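PDB 4XDN: MAU2 chromatid cohesion factor homolog from Saccharomyces cerevisiae, which forms a complex with SCC2 that is required for the association of cohesin with chromosomes, and so takes part in sister chromatid cohesion. Local coordinates for residues E83-T88 and E114-H119; L104-I109 and F134-D139; S30-L35 and Q71-K76; A176-Y181 and P303-K308. All coordinates share one frame; numbering follows the deposited sequence.

Overall arrangement
From the N terminus, contact 3 comes first, closing the hairpin of helices 29-45 and 53-76. Contacts 1 and 2 then cross: their segments alternate along the chain, because helix 102-119 packs on helix 81-98 through 114-119 and on helix 126-144 through 104-109. Contact 4 closes the longest loop, 121 mostly helical residues, and brings strand 305-310 back onto helix 170-189. None nests inside another. Lys-74 of contact 3 forms a salt bridge with Asp-84 of contact 1, Thr-88 packs on Ile-109 between contacts 1 and 2, and Phe-134 of contact 2 touches Val-178 and Leu-307 of contact 4. Together they join successive helices of the N-terminal part of the superhelix to a small beta hairpin.

Contact 1 (E83-T88 and E114-H119); sequences EDSKVT and ERLQTH. With SO4 (sulfate ion), chain D.
Arg-115 reaches across to Asp-84 within the helical hairpin of helices 81-98 and 102-119, consecutive elements of the TPR-like superhelix of the Scc4/Mau2 family. Its CB is directed at the partner segment; with CG anti to the backbone N (chi1 -163°) and the chain extended from CG to NE, the guanidinium is carried out toward Asp-84. CG lies 3.2 Å from O1 of a sulfate ion, probably taken from the crystallisation liquor. CD touches that oxygen too and lies 3.6 Å from Asp-84 OD2. NE gives sulfate O1 a hydrogen bond of 2.7 Å. Beyond CZ the nitrogens part: NH2 extends to sulfate O2 in a long but nearly straight bond of 3.3 Å and also bonds the carbonyl of Leu-79, whereas NH1 makes a salt bridge of 3.1 Å to Asp-84 OD2, bent to 147° at the hydrogen. OD2 is met on its anti side, from clearly out of the carboxylate plane; carboxylate and guanidinium stand 50° apart, and one N-H, that of NH1, makes the link. OD1 pairs with Lys-74 of helix 53-76; two cations therefore share the carboxylate and probably help to keep it ionised. His-119, whose ND1 bonds Arg-115 O, turns its ring edge to the sulfate. One residue further along each helix, Leu-116 CD2 sits 3.4 Å from Ser-85 OG, a hydroxyl bonded to Val-81 O.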
# COMPACT_ATOMS: atom_id res chain seq x y z
N GLU A 83 -10.88 -36.38 16.99
CA GLU A 83 -11.48 -35.51 17.98
C GLU A 83 -10.44 -34.55 18.54
O GLU A 83 -10.70 -33.35 18.68
CB GLU A 83 -12.10 -36.33 19.11
CG GLU A 83 -13.29 -37.18 18.68
CD GLU A 83 -13.69 -38.21 19.72
OE1 GLU A 83 -12.96 -38.37 20.71
OE2 GLU A 83 -14.74 -38.86 19.53
N ASP A 84 -9.26 -35.08 18.84
CA ASP A 84 -8.18 -34.28 19.39
C ASP A 84 -7.77 -33.21 18.38
O ASP A 84 -7.52 -32.06 18.74
CB ASP A 84 -6.99 -35.16 19.77
CG ASP A 84 -5.91 -34.40 20.52
OD1 ASP A 84 -6.20 -33.28 21.00
OD2 ASP A 84 -4.79 -34.92 20.62
N SER A 85 -7.73 -33.60 17.11
CA SER A 85 -7.39 -32.67 16.03
C SER A 85 -8.38 -31.51 15.96
O SER A 85 -7.98 -30.35 15.96
CB SER A 85 -7.37 -33.40 14.68
OG SER A 85 -6.26 -34.28 14.60
N LYS A 86 -9.67 -31.84 15.90
CA LYS A 86 -10.71 -30.83 15.74
C LYS A 86 -10.73 -29.87 16.93
O LYS A 86 -10.73 -28.65 16.75
CB LYS A 86 -12.07 -31.51 15.59
CG LYS A 86 -13.21 -30.57 15.19
CD LYS A 86 -12.95 -29.91 13.84
CE LYS A 86 -14.20 -29.23 13.29
NZ LYS A 86 -14.55 -27.99 14.02
N VAL A 87 -10.74 -30.43 18.14
CA VAL A 87 -10.76 -29.63 19.35
C VAL A 87 -9.55 -28.71 19.44
O VAL A 87 -9.67 -27.52 19.76
CB VAL A 87 -10.82 -30.52 20.62
CG1 VAL A 87 -10.64 -29.69 21.89
CG2 VAL A 87 -12.14 -31.29 20.67
N THR A 88 -8.37 -29.27 19.18
CA THR A 88 -7.13 -28.51 19.28
C THR A 88 -7.11 -27.35 18.28
O THR A 88 -6.72 -26.24 18.62
CB THR A 88 -5.90 -29.41 19.04
OG1 THR A 88 -5.88 -30.44 20.04
CG2 THR A 88 -4.61 -28.60 19.12
N GLU A 114 2.89 -34.62 16.70
CA GLU A 114 3.61 -35.83 17.08
C GLU A 114 2.66 -36.99 17.34
O GLU A 114 2.98 -38.14 17.04
CB GLU A 114 4.47 -35.57 18.32
CG GLU A 114 5.13 -36.83 18.88
CD GLU A 114 6.16 -36.52 19.95
OE1 GLU A 114 6.30 -35.34 20.33
OE2 GLU A 114 6.82 -37.47 20.42
N ARG A 115 1.48 -36.70 17.88
CA ARG A 115 0.50 -37.75 18.14
C ARG A 115 -0.07 -38.28 16.83
O ARG A 115 -0.24 -39.48 16.66
CB ARG A 115 -0.64 -37.23 19.03
CG ARG A 115 -1.45 -38.35 19.65
CD ARG A 115 -2.83 -37.90 20.11
NE ARG A 115 -3.63 -39.04 20.57
CZ ARG A 115 -4.93 -39.00 20.80
NH1 ARG A 115 -5.61 -37.87 20.62
NH2 ARG A 115 -5.57 -40.09 21.22
N LEU A 116 -0.36 -37.37 15.90
CA LEU A 116 -0.88 -37.76 14.59
C LEU A 116 0.10 -38.66 13.85
O LEU A 116 -0.29 -39.63 13.20
CB LEU A 116 -1.19 -36.53 13.75
CG LEU A 116 -2.35 -35.65 14.22
CD1 LEU A 116 -2.42 -34.37 13.40
CD2 LEU A 116 -3.67 -36.40 14.15
N GLN A 117 1.39 -38.32 13.94
CA GLN A 117 2.42 -39.09 13.26
C GLN A 117 2.48 -40.52 13.78
O GLN A 117 2.85 -41.44 13.05
CB GLN A 117 3.78 -38.40 13.42
CG GLN A 117 3.90 -37.10 12.61
CD GLN A 117 5.18 -36.34 12.89
OE1 GLN A 117 5.56 -36.14 14.05
NE2 GLN A 117 5.86 -35.91 11.83
N THR A 118 2.11 -40.71 15.04
CA THR A 118 2.11 -42.04 15.66
C THR A 118 1.03 -42.94 15.05
O THR A 118 1.18 -44.16 15.03
CB THR A 118 1.90 -41.94 17.18
OG1 THR A 118 2.90 -41.08 17.75
CG2 THR A 118 1.99 -43.32 17.84
N HIS A 119 -0.05 -42.34 14.57
CA HIS A 119 -1.18 -43.09 14.02
C HIS A 119 -1.28 -43.00 12.50
O HIS A 119 -2.13 -43.64 11.89
CB HIS A 119 -2.49 -42.60 14.64
CG HIS A 119 -2.56 -42.79 16.12
ND1 HIS A 119 -1.91 -41.97 17.01
CD2 HIS A 119 -3.22 -43.71 16.87
CE1 HIS A 119 -2.16 -42.37 18.25
NE2 HIS A 119 -2.95 -43.43 18.19
S SO4 D . -2.26 -42.33 21.81
O1 SO4 D . -1.98 -40.99 21.30
O2 SO4 D . -3.62 -42.71 21.45
O3 SO4 D . -1.31 -43.28 21.21
O4 SO4 D . -2.11 -42.34 23.26

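Contact 2 (L104-I109 and F134-D139); sequences LAELYI and FLLLHD
Glu-106 and Ile-109, three residues apart on helix 102-119, both meet Leu-136 of helix 126-144. Glu-106 comes first: its extended side chain crosses that of Leu-136 at about a right angle, and the touching part is aliphatic, CG lying 4.0 Å from Leu-136 CD1. The carboxylate goes elsewhere, OE1 forming a salt bridge with Arg-144 further along the opposing helix. One turn on, Ile-109 points at the partner and divides its branches between two leucines. CG2, anti to the backbone N, lies 3.6 Å from Leu-136 CD1, and CB is almost as close to the same methyl. The other branch ends in CD1, only 3.4 Å from Leu-135 CD1, tighter than normal van der Waals contact. Leu-136 has a chi1 of -116°, away from the staggered positions, and this swings CD1 onto the Glu-106 and Ile-109 side chains. Leu-135 and Leu-136 open the wider pi-type turn of helix 126-144, in which Phe-134 O accepts from both His-138 N and Asp-139 N. The axes of 104-109 and 134-139 pass 10.1 Å apart, with 146° between their N-to-C directions, as consecutive antiparallel helices of the superhelix. Ile-109 also packs on Val-92 and Leu-135 on Phe-89, both of helix 81-98, while Phe-134, on another face of helix 126-144, faces helix 170-189.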
# COMPACT_ATOMS: atom_id res chain seq x y z
N LEU A 104 2.10 -21.10 23.78
CA LEU A 104 1.13 -22.08 24.24
C LEU A 104 0.45 -22.76 23.05
O LEU A 104 0.31 -23.98 23.02
CB LEU A 104 0.08 -21.42 25.13
CG LEU A 104 -1.06 -22.31 25.64
CD1 LEU A 104 -0.53 -23.42 26.53
CD2 LEU A 104 -2.08 -21.46 26.38
N ALA A 105 0.03 -21.95 22.09
CA ALA A 105 -0.59 -22.46 20.88
C ALA A 105 0.36 -23.42 20.17
O ALA A 105 -0.04 -24.49 19.72
CB ALA A 105 -0.98 -21.32 19.96
N GLU A 106 1.62 -23.02 20.08
CA GLU A 106 2.63 -23.80 19.38
C GLU A 106 2.86 -25.15 20.05
O GLU A 106 3.09 -26.16 19.38
CB GLU A 106 3.95 -23.02 19.31
CG GLU A 106 5.01 -23.68 18.44
CD GLU A 106 6.21 -22.78 18.22
OE1 GLU A 106 6.35 -21.77 18.93
OE2 GLU A 106 7.03 -23.09 17.32
N LEU A 107 2.79 -25.18 21.38
CA LEU A 107 2.96 -26.42 22.13
C LEU A 107 1.82 -27.39 21.85
O LEU A 107 2.04 -28.60 21.73
CB LEU A 107 3.05 -26.15 23.63
CG LEU A 107 4.38 -25.61 24.17
CD1 LEU A 107 4.26 -25.33 25.66
CD2 LEU A 107 5.52 -26.59 23.91
N TYR A 108 0.61 -26.87 21.75
CA TYR A 108 -0.55 -27.70 21.47
C TYR A 108 -0.47 -28.32 20.08
O TYR A 108 -0.73 -29.51 19.91
CB TYR A 108 -1.84 -26.89 21.60
CG TYR A 108 -2.31 -26.70 23.03
CD1 TYR A 108 -2.66 -27.79 23.81
CD2 TYR A 108 -2.40 -25.44 23.59
CE1 TYR A 108 -3.09 -27.63 25.11
CE2 TYR A 108 -2.82 -25.27 24.89
CZ TYR A 108 -3.17 -26.37 25.65
OH TYR A 108 -3.59 -26.20 26.94
N ILE A 109 -0.10 -27.52 19.09
CA ILE A 109 -0.01 -28.00 17.72
C ILE A 109 1.15 -28.98 17.56
O ILE A 109 1.02 -30.00 16.90
CB ILE A 109 0.16 -26.83 16.72
CG1 ILE A 109 -1.01 -25.85 16.84
CG2 ILE A 109 0.27 -27.35 15.29
CD1 ILE A 109 -2.38 -26.47 16.56
N PHE A 134 0.69 -25.81 8.69
CA PHE A 134 0.22 -24.51 8.25
C PHE A 134 0.12 -23.56 9.44
O PHE A 134 0.55 -22.41 9.37
CB PHE A 134 -1.13 -24.63 7.55
CG PHE A 134 -1.50 -23.42 6.73
CD1 PHE A 134 -1.00 -23.27 5.45
CD2 PHE A 134 -2.34 -22.45 7.24
CE1 PHE A 134 -1.33 -22.16 4.69
CE2 PHE A 134 -2.68 -21.34 6.49
CZ PHE A 134 -2.17 -21.19 5.21
N LEU A 135 -0.43 -24.05 10.55
CA LEU A 135 -0.50 -23.25 11.76
C LEU A 135 0.90 -22.92 12.27
O LEU A 135 1.16 -21.80 12.70
CB LEU A 135 -1.29 -23.99 12.85
CG LEU A 135 -2.78 -24.18 12.59
CD1 LEU A 135 -3.40 -25.09 13.64
CD2 LEU A 135 -3.49 -22.84 12.57
N LEU A 136 1.80 -23.89 12.20
CA LEU A 136 3.15 -23.74 12.72
C LEU A 136 4.01 -22.80 11.87
O LEU A 136 4.85 -22.07 12.40
CB LEU A 136 3.83 -25.11 12.81
CG LEU A 136 4.24 -25.69 14.17
CD1 LEU A 136 3.27 -25.37 15.30
CD2 LEU A 136 4.38 -27.21 14.03
N LEU A 137 3.80 -22.84 10.56
CA LEU A 137 4.70 -22.16 9.62
C LEU A 137 4.10 -20.89 9.03
O LEU A 137 4.84 -20.02 8.56
CB LEU A 137 5.08 -23.13 8.50
CG LEU A 137 5.78 -24.42 8.95
CD1 LEU A 137 5.93 -25.37 7.78
CD2 LEU A 137 7.14 -24.13 9.58
N HIS A 138 2.77 -20.77 9.04
CA HIS A 138 2.10 -19.62 8.44
C HIS A 138 1.35 -18.78 9.47
O HIS A 138 1.68 -17.61 9.67
CB HIS A 138 1.13 -20.09 7.35
CG HIS A 138 0.33 -18.99 6.73
ND1 HIS A 138 -0.91 -18.60 7.19
CD2 HIS A 138 0.60 -18.18 5.67
CE1 HIS A 138 -1.37 -17.61 6.45
NE2 HIS A 138 -0.47 -17.34 5.52
N ASP A 139 0.36 -19.37 10.13
CA ASP A 139 -0.51 -18.59 11.02
C ASP A 139 0.24 -18.05 12.24
O ASP A 139 0.16 -16.85 12.53
CB ASP A 139 -1.69 -19.44 11.49
CG ASP A 139 -2.77 -19.58 10.43
OD1 ASP A 139 -2.43 -19.63 9.24
OD2 ASP A 139 -3.96 -19.64 10.80

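Contact 3 (S30-L35 and Q71-K76); sequences SQVYHL and QLLKTK
Leu-73 of helix 53-76 enters between Val-32 and Tyr-33 of helix 29-45, and this apolar packing carries the contact. With CG anti to its carbonyl carbon and beside the backbone N (chi1 -70°), Leu-73 gives one methyl to each neighbour. CD2 lies 3.9 Å from Val-32 CG1, the two side chains lying alongside and running opposite ways. CD1 sits 4.0 Å from Tyr-33 CB, at the edge of the phenol ring and near its plane, so the ring meets the leucine by its rim. Leu-72 adds a looser touch, its CD2 4.5 Å from Val-32 CG1. All four residues are buried.

Hydrogen bonding belongs to each helix separately and to its other neighbours. Thr-75 OG1 bonds Gln-71 O at 2.8 Å, folding a hydroxyl back onto the carbonyl one turn earlier, near the C-terminal end of helix 53-76. Tyr-33 extends past Leu-73 and bonds Glu-90 of helix 81-98 through OH.

Further apolar and aromatic contacts join this packing to its neighbours. Leu-73 also packs on Val-87 of helix 81-98, Val-32 touches Leu-27 of strand 26-28, and an aromatic side chain of the bound partner protein, probably Scc2, meets the Tyr-33 ring edge-to-face. The axes of 30-35 and 71-76 approach to 10.1 Å, with 147° between their N-to-C directions, the geometry of an antiparallel helical hairpin as in tetratricopeptide-like superhelices, here the first hairpin of the chain and one that contributes to the surface binding the second protein.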
# COMPACT_ATOMS: atom_id res chain seq x y z
N SER A 30 -20.12 -34.17 24.55
CA SER A 30 -20.68 -33.36 23.47
C SER A 30 -21.24 -32.04 23.99
O SER A 30 -21.21 -31.03 23.29
CB SER A 30 -21.78 -34.14 22.73
OG SER A 30 -22.85 -34.46 23.59
N GLN A 31 -21.77 -32.06 25.21
CA GLN A 31 -22.32 -30.85 25.81
C GLN A 31 -21.22 -29.84 26.12
O GLN A 31 -21.40 -28.64 25.93
CB GLN A 31 -23.11 -31.19 27.08
CG GLN A 31 -24.51 -31.72 26.80
CD GLN A 31 -25.15 -32.40 27.99
OE1 GLN A 31 -24.48 -32.72 28.97
NE2 GLN A 31 -26.45 -32.64 27.90
N VAL A 32 -20.07 -30.33 26.59
CA VAL A 32 -18.93 -29.47 26.86
C VAL A 32 -18.40 -28.88 25.56
O VAL A 32 -18.06 -27.70 25.49
CB VAL A 32 -17.80 -30.23 27.57
CG1 VAL A 32 -16.55 -29.36 27.72
CG2 VAL A 32 -18.27 -30.72 28.93
N TYR A 33 -18.34 -29.72 24.53
CA TYR A 33 -17.86 -29.31 23.22
C TYR A 33 -18.75 -28.23 22.62
O TYR A 33 -18.26 -27.22 22.10
CB TYR A 33 -17.78 -30.51 22.28
CG TYR A 33 -17.40 -30.16 20.86
CD1 TYR A 33 -16.16 -29.62 20.57
CD2 TYR A 33 -18.28 -30.38 19.81
CE1 TYR A 33 -15.80 -29.30 19.26
CE2 TYR A 33 -17.94 -30.07 18.50
CZ TYR A 33 -16.70 -29.53 18.24
OH TYR A 33 -16.35 -29.21 16.95
N HIS A 34 -20.07 -28.43 22.71
CA HIS A 34 -21.02 -27.47 22.16
C HIS A 34 -21.05 -26.17 22.95
O HIS A 34 -21.32 -25.11 22.40
CB HIS A 34 -22.42 -28.09 22.10
CG HIS A 34 -22.55 -29.21 21.13
ND1 HIS A 34 -21.61 -29.45 20.14
CD2 HIS A 34 -23.49 -30.18 20.98
CE1 HIS A 34 -21.96 -30.51 19.44
NE2 HIS A 34 -23.11 -30.96 19.92
N LEU A 35 -20.77 -26.26 24.25
CA LEU A 35 -20.68 -25.06 25.08
C LEU A 35 -19.49 -24.21 24.67
O LEU A 35 -19.59 -22.99 24.58
CB LEU A 35 -20.58 -25.43 26.56
CG LEU A 35 -21.89 -25.77 27.27
CD1 LEU A 35 -21.61 -26.37 28.64
CD2 LEU A 35 -22.78 -24.54 27.39
N GLN A 71 -9.95 -26.74 26.66
CA GLN A 71 -8.85 -27.29 27.45
C GLN A 71 -9.35 -28.41 28.35
O GLN A 71 -8.65 -29.38 28.61
CB GLN A 71 -8.18 -26.19 28.28
CG GLN A 71 -7.36 -25.23 27.45
CD GLN A 71 -6.76 -24.10 28.26
OE1 GLN A 71 -7.35 -23.61 29.22
NE2 GLN A 71 -5.56 -23.67 27.87
N LEU A 72 -10.59 -28.25 28.80
CA LEU A 72 -11.24 -29.24 29.64
C LEU A 72 -11.31 -30.58 28.92
O LEU A 72 -11.04 -31.63 29.51
CB LEU A 72 -12.64 -28.76 30.02
CG LEU A 72 -13.20 -29.08 31.41
CD1 LEU A 72 -12.25 -28.69 32.53
CD2 LEU A 72 -14.52 -28.34 31.56
N LEU A 73 -11.65 -30.54 27.63
CA LEU A 73 -11.75 -31.75 26.82
C LEU A 73 -10.40 -32.43 26.68
O LEU A 73 -10.29 -33.65 26.80
CB LEU A 73 -12.32 -31.42 25.44
CG LEU A 73 -13.80 -31.02 25.39
CD1 LEU A 73 -14.18 -30.53 24.00
CD2 LEU A 73 -14.69 -32.18 25.81
N LYS A 74 -9.36 -31.64 26.41
CA LYS A 74 -8.03 -32.18 26.16
C LYS A 74 -7.38 -32.79 27.40
O LYS A 74 -6.54 -33.69 27.28
CB LYS A 74 -7.12 -31.10 25.58
CG LYS A 74 -7.36 -30.82 24.10
CD LYS A 74 -6.34 -29.86 23.53
CE LYS A 74 -4.93 -30.45 23.48
NZ LYS A 74 -4.86 -31.71 22.69
N THR A 75 -7.76 -32.30 28.58
CA THR A 75 -7.08 -32.68 29.82
C THR A 75 -7.85 -33.71 30.65
O THR A 75 -7.25 -34.47 31.41
CB THR A 75 -6.84 -31.45 30.71
OG1 THR A 75 -8.08 -30.78 30.96
CG2 THR A 75 -5.87 -30.49 30.03
N LYS A 76 -9.17 -33.74 30.50
CA LYS A 76 -10.03 -34.57 31.34
C LYS A 76 -10.70 -35.71 30.58
O LYS A 76 -11.41 -36.52 31.17
CB LYS A 76 -11.10 -33.71 32.02
CG LYS A 76 -10.55 -32.67 32.99
CD LYS A 76 -9.98 -33.32 34.24
CE LYS A 76 -9.53 -32.28 35.26
NZ LYS A 76 -8.42 -31.43 34.74

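Contact 4 (A176-Y181 and P303-K308); sequences ASVFQY and PRIALK
Val-178 has CG1 anti to the backbone N (chi1 171°), which places CG2 anti to the carbonyl carbon, where it faces both Ile-305 and Leu-307. On the strand, Ile-305 brings its short branch CG2 forward, while Leu-307, its chi1 of -92° lying off any regular rotamer, leans its CD1 to the same valine methyl. Val-178 CG2 lies 4.3 Å from Ile-305 CG2 and 4.2 Å from Leu-307 CD1, so one methyl of the helix meets two residues of the strand. Strand alternation provides this pair: the side chains of Ile-305 and Leu-307 point at helix 170-189, and Ala-306 between them points to the other side.

Strand 305-310 is one half of an antiparallel hairpin with strand 297-302, the backbone of Leu-307 bonding that of Ile-299, and Lys-308 pairs in turn, antiparallel, with a strand of the bound partner protein, probably Scc2, which extends the two-stranded sheet into the second protein. The ring of Phe-134, from helix 126-144, joins both sides of the contact, its CE1 touching Val-178 CG1 and its CZ touching Leu-307 CD2. Leu-307 further packs on Trp-213 of helix 212-228, which also bonds Ser-177 OG.

Between helix and strand the chemistry is wholly aliphatic, at relaxed van der Waals distances and without a polar pair. Exclusion of water from these buried methyls, rather than any directional bond between the two segments, therefore probably contributes to holding the strand against the helix.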
# COMPACT_ATOMS: atom_id res chain seq x y z
N ALA A 176 3.08 -29.33 -1.23
CA ALA A 176 4.40 -28.73 -1.30
C ALA A 176 4.32 -27.34 -1.93
O ALA A 176 5.07 -26.44 -1.57
CB ALA A 176 5.35 -29.61 -2.09
N SER A 177 3.38 -27.19 -2.86
CA SER A 177 3.16 -25.91 -3.52
C SER A 177 2.58 -24.88 -2.54
O SER A 177 2.96 -23.71 -2.56
CB SER A 177 2.21 -26.10 -4.71
OG SER A 177 2.01 -24.89 -5.42
N VAL A 178 1.65 -25.33 -1.70
CA VAL A 178 1.07 -24.47 -0.68
C VAL A 178 2.16 -23.95 0.26
O VAL A 178 2.17 -22.78 0.62
CB VAL A 178 -0.02 -25.22 0.13
CG1 VAL A 178 -0.48 -24.42 1.35
CG2 VAL A 178 -1.21 -25.54 -0.76
N PHE A 179 3.08 -24.82 0.65
CA PHE A 179 4.10 -24.43 1.62
C PHE A 179 5.26 -23.68 0.97
O PHE A 179 5.99 -22.96 1.64
CB PHE A 179 4.59 -25.66 2.38
CG PHE A 179 3.63 -26.11 3.44
CD1 PHE A 179 3.55 -25.44 4.65
CD2 PHE A 179 2.78 -27.18 3.21
CE1 PHE A 179 2.66 -25.84 5.62
CE2 PHE A 179 1.88 -27.58 4.19
CZ PHE A 179 1.82 -26.91 5.39
N GLN A 180 5.41 -23.83 -0.34
CA GLN A 180 6.31 -22.96 -1.08
C GLN A 180 5.78 -21.54 -0.98
O GLN A 180 6.54 -20.60 -0.78
CB GLN A 180 6.43 -23.40 -2.54
CG GLN A 180 7.44 -24.51 -2.79
CD GLN A 180 7.62 -24.82 -4.26
OE1 GLN A 180 6.88 -25.63 -4.83
NE2 GLN A 180 8.59 -24.17 -4.89
N TYR A 181 4.47 -21.40 -1.11
CA TYR A 181 3.81 -20.11 -1.00
C TYR A 181 3.93 -19.54 0.41
O TYR A 181 4.08 -18.33 0.58
CB TYR A 181 2.33 -20.24 -1.40
CG TYR A 181 1.43 -19.19 -0.81
CD1 TYR A 181 1.34 -17.92 -1.37
CD2 TYR A 181 0.66 -19.46 0.32
CE1 TYR A 181 0.51 -16.96 -0.83
CE2 TYR A 181 -0.17 -18.50 0.86
CZ TYR A 181 -0.24 -17.25 0.28
OH TYR A 181 -1.07 -16.30 0.83
N PRO A 303 -8.76 -32.10 -4.34
CA PRO A 303 -9.67 -32.71 -3.38
C PRO A 303 -8.97 -32.87 -2.04
O PRO A 303 -7.91 -33.49 -1.97
CB PRO A 303 -9.99 -34.07 -4.02
CG PRO A 303 -9.80 -33.84 -5.48
CD PRO A 303 -8.67 -32.86 -5.60
N ARG A 304 -9.55 -32.28 -1.00
CA ARG A 304 -8.99 -32.27 0.35
C ARG A 304 -7.78 -31.34 0.46
O ARG A 304 -6.95 -31.51 1.34
CB ARG A 304 -8.61 -33.68 0.81
CG ARG A 304 -9.62 -34.79 0.47
CD ARG A 304 -11.07 -34.35 0.63
NE ARG A 304 -11.30 -33.53 1.81
CZ ARG A 304 -11.59 -34.00 3.02
NH1 ARG A 304 -11.67 -35.31 3.24
NH2 ARG A 304 -11.78 -33.15 4.03
N ILE A 305 -7.70 -30.37 -0.45
CA ILE A 305 -6.78 -29.25 -0.30
C ILE A 305 -7.49 -27.98 -0.76
O ILE A 305 -7.46 -27.63 -1.94
CB ILE A 305 -5.48 -29.44 -1.11
CG1 ILE A 305 -4.79 -30.74 -0.69
CG2 ILE A 305 -4.55 -28.24 -0.89
CD1 ILE A 305 -3.44 -30.97 -1.34
N ALA A 306 -8.12 -27.29 0.19
CA ALA A 306 -8.87 -26.07 -0.09
C ALA A 306 -8.33 -24.91 0.73
O ALA A 306 -8.24 -24.99 1.95
CB ALA A 306 -10.35 -26.28 0.19
N LEU A 307 -7.98 -23.83 0.04
CA LEU A 307 -7.50 -22.61 0.69
C LEU A 307 -8.56 -21.52 0.63
O LEU A 307 -9.07 -21.20 -0.44
CB LEU A 307 -6.21 -22.12 0.02
CG LEU A 307 -4.89 -22.61 0.60
CD1 LEU A 307 -3.73 -22.19 -0.29
CD2 LEU A 307 -4.69 -22.05 2.00
N LYS A 308 -8.89 -20.96 1.80
CA LYS A 308 -9.83 -19.85 1.87
C LYS A 308 -9.07 -18.52 1.85
O LYS A 308 -8.14 -18.31 2.63
CB LYS A 308 -10.69 -19.95 3.13
CG LYS A 308 -11.67 -18.80 3.31
CD LYS A 308 -12.67 -19.10 4.41
CE LYS A 308 -13.55 -17.90 4.71
NZ LYS A 308 -14.49 -18.18 5.84